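Local coordinates for FdhC (Acinetobacter nosocomialis, PDB 5KTC), which is a sugar N-acyltransferase of the GNAT superfamily that transfers a 3-hydroxybutanoyl group from its coenzyme A thioester to the amino group of a dTDP-linked 3-amino-3,6-dideoxy-D-galactose, at residues Glu22-Cys25 with Thr26-Asn30. Numbering follows the deposited sequence.
With FUH ([[(2~{R},3~{S},5~{R})-5-[5-methyl-2,4-bis(oxidanylidene)pyrimidin-1-yl]-3-oxidanyl-oxolan-2-yl]methoxy-oxidanyl-phosphoryl] [(2~{R},3~{R},4~{S},5~{R},6~{R})-6-methyl-3,5-bis(oxidanyl)-4-[[(3~{R})-3-oxidanylbutanoyl]amino]oxan-2-yl] hydrogen phosphate), chain C.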
# COMPACT_ATOMS: atom_id res chain seq x y z
N GLU A 22 -6.81 17.09 4.54
CA GLU A 22 -8.17 17.09 4.07
C GLU A 22 -8.49 15.93 3.13
O GLU A 22 -9.57 15.35 3.24
CB GLU A 22 -8.53 18.39 3.37
CG GLU A 22 -9.90 18.39 2.70
CD GLU A 22 -10.27 19.76 2.16
OE1 GLU A 22 -11.48 20.05 2.16
OE2 GLU A 22 -9.36 20.55 1.76
N PHE A 23 -7.60 15.62 2.18
CA PHE A 23 -7.84 14.49 1.31
C PHE A 23 -8.01 13.18 2.11
O PHE A 23 -8.87 12.35 1.80
CB PHE A 23 -6.67 14.34 0.35
CG PHE A 23 -6.79 13.10 -0.50
CD1 PHE A 23 -7.82 13.01 -1.42
CD2 PHE A 23 -5.98 12.00 -0.26
CE1 PHE A 23 -7.98 11.87 -2.17
CE2 PHE A 23 -6.18 10.85 -0.97
CZ PHE A 23 -7.15 10.78 -1.93
N ILE A 24 -7.15 13.02 3.10
CA ILE A 24 -7.13 11.85 3.97
C ILE A 24 -8.40 11.78 4.80
O ILE A 24 -9.03 10.73 4.82
CB ILE A 24 -5.87 11.74 4.81
CG1 ILE A 24 -4.66 11.49 3.91
CG2 ILE A 24 -5.98 10.51 5.70
CD1 ILE A 24 -3.33 11.47 4.60
N CYS A 25 -8.77 12.88 5.48
CA CYS A 25 -10.02 12.89 6.27
C CYS A 25 -11.18 12.45 5.40
O CYS A 25 -11.97 11.60 5.78
CB CYS A 25 -10.35 14.28 6.82
SG CYS A 25 -9.36 14.68 8.24
N THR A 26 -11.29 13.03 4.22
CA THR A 26 -12.39 12.74 3.34
C THR A 26 -12.42 11.32 2.89
O THR A 26 -13.46 10.72 2.90
CB THR A 26 -12.40 13.71 2.15
OG1 THR A 26 -12.60 15.03 2.66
CG2 THR A 26 -13.50 13.37 1.17
N LEU A 27 -11.26 10.77 2.52
CA LEU A 27 -11.18 9.41 2.07
C LEU A 27 -11.62 8.43 3.17
O LEU A 27 -12.46 7.57 2.93
CB LEU A 27 -9.75 9.10 1.65
CG LEU A 27 -9.41 7.76 1.03
CD1 LEU A 27 -10.05 7.66 -0.35
CD2 LEU A 27 -7.85 7.64 0.97
N ARG A 28 -11.02 8.61 4.36
CA ARG A 28 -11.20 7.69 5.50
C ARG A 28 -12.62 7.75 6.11
O ARG A 28 -13.08 6.77 6.71
CB ARG A 28 -10.16 7.99 6.54
CG ARG A 28 -8.76 7.51 6.14
CD ARG A 28 -7.79 7.69 7.30
NE ARG A 28 -8.07 6.69 8.33
CZ ARG A 28 -7.51 5.48 8.43
NH1 ARG A 28 -6.57 5.04 7.57
NH2 ARG A 28 -7.95 4.64 9.39
N ASN A 29 -13.34 8.86 5.89
CA ASN A 29 -14.70 9.04 6.37
C ASN A 29 -15.74 8.79 5.29
O ASN A 29 -16.94 9.08 5.49
CB ASN A 29 -14.83 10.42 7.01
CG ASN A 29 -14.14 10.50 8.37
OD1 ASN A 29 -14.70 10.10 9.36
ND2 ASN A 29 -12.93 10.99 8.41
N ASN A 30 -15.30 8.31 4.14
CA ASN A 30 -16.16 7.84 3.11
C ASN A 30 -16.71 6.48 3.55
O ASN A 30 -15.97 5.48 3.59
CB ASN A 30 -15.37 7.73 1.79
CG ASN A 30 -16.25 7.46 0.57
OD1 ASN A 30 -17.32 6.87 0.67
ND2 ASN A 30 -15.75 7.80 -0.59
O1 FUH C . -4.88 -2.13 4.90
C1 FUH C . -4.65 -3.18 5.49
C2 FUH C . -3.86 -4.30 4.90
C3 FUH C . -3.86 -4.27 3.40
O2 FUH C . -4.95 -5.05 2.85
C4 FUH C . -2.60 -4.89 2.85
N1 FUH C . -5.09 -3.40 6.80
C5 FUH C . -5.59 -2.28 7.61
C6 FUH C . -6.89 -2.65 8.34
O3 FUH C . -6.63 -3.76 9.09
C7 FUH C . -7.33 -1.61 9.35
C8 FUH C . -8.46 -2.08 10.30
O4 FUH C . -6.23 -1.21 10.18
C9 FUH C . -4.52 -1.89 8.62
O5 FUH C . -3.36 -1.34 7.99
C10 FUH C . -5.04 -0.82 9.49
O6 FUH C . -5.30 0.31 8.67
P1 FUH C . -5.58 1.73 9.27
O7 FUH C . -6.99 1.90 9.71
O8 FUH C . -5.24 2.68 8.12
O9 FUH C . -4.47 2.14 10.34
P2 FUH C . -4.33 1.82 11.90
O10 FUH C . -2.95 1.28 12.11
O11 FUH C . -5.44 0.84 12.26
O12 FUH C . -4.51 3.27 12.46
C11 FUH C . -3.97 3.62 13.74
C12 FUH C . -4.82 4.72 14.32
C13 FUH C . -6.34 4.47 14.20
O13 FUH C . -7.06 5.00 15.33
C14 FUH C . -6.78 5.29 13.00
C15 FUH C . -5.81 6.44 13.07
O14 FUH C . -4.57 5.95 13.63
N2 FUH C . -5.38 7.02 11.77
C16 FUH C . -4.64 6.29 10.89
C17 FUH C . -4.19 6.87 9.70
C18 FUH C . -3.36 6.10 8.70
C19 FUH C . -4.56 8.23 9.46
O15 FUH C . -4.12 8.83 8.40
N3 FUH C . -5.28 8.93 10.35
C20 FUH C . -5.64 8.33 11.50
O16 FUH C . -6.37 9.02 12.36
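Ile24 and Arg28, one helical turn apart, lie side by side and point the same way, Ile24 CG2 3.7 Å from Arg28 CD. The isoleucine methyl also comes within 3.7 Å of thymine oxygen O15 of the bound dTDP-sugar product FUH. The arginine chain bends about CG-CD (chi3 73°) and its guanidinium turns about CD-NE (chi4 91°), so that one face lies over the thymine, nearly parallel to the ring, with C17 offset toward the rim, and the edge meets phosphate P1 in plane. Two nearly straight bonds result, Arg28 NH1 to FUH O8 (2.8 Å) and NH2 to FUH O7 (2.9 Å). Ser40 OG on NE and the Ser38 carbonyl on NH2 further fix the group's rotation. On another side of the helix Phe23 and Leu27 run alongside each other, CE2 of the ring meeting leucine CD2 obliquely at 4.1 Å, and both touch Asn100 and strand 75-86. Thr26 turns OG1 back beside its own backbone N (chi1 -63°); hydroxyl and amide then reach the Glu22 carbonyl from opposite faces of its plane. Asn29, the first residue to leave helical geometry, repeats this double grip on Cys25 O. Its ND2 lies 2.9 Å from Cys25 O, which sits in the asparagine's amide plane, its backbone N approaching from the other face; ND2 also binds the Thr41 carbonyl. The contacts span almost the whole short helix 21-28, the first of the GNAT fold here, whose C-terminal turn places an arginine over the thymine and against the sugar-side phosphate of the bound product.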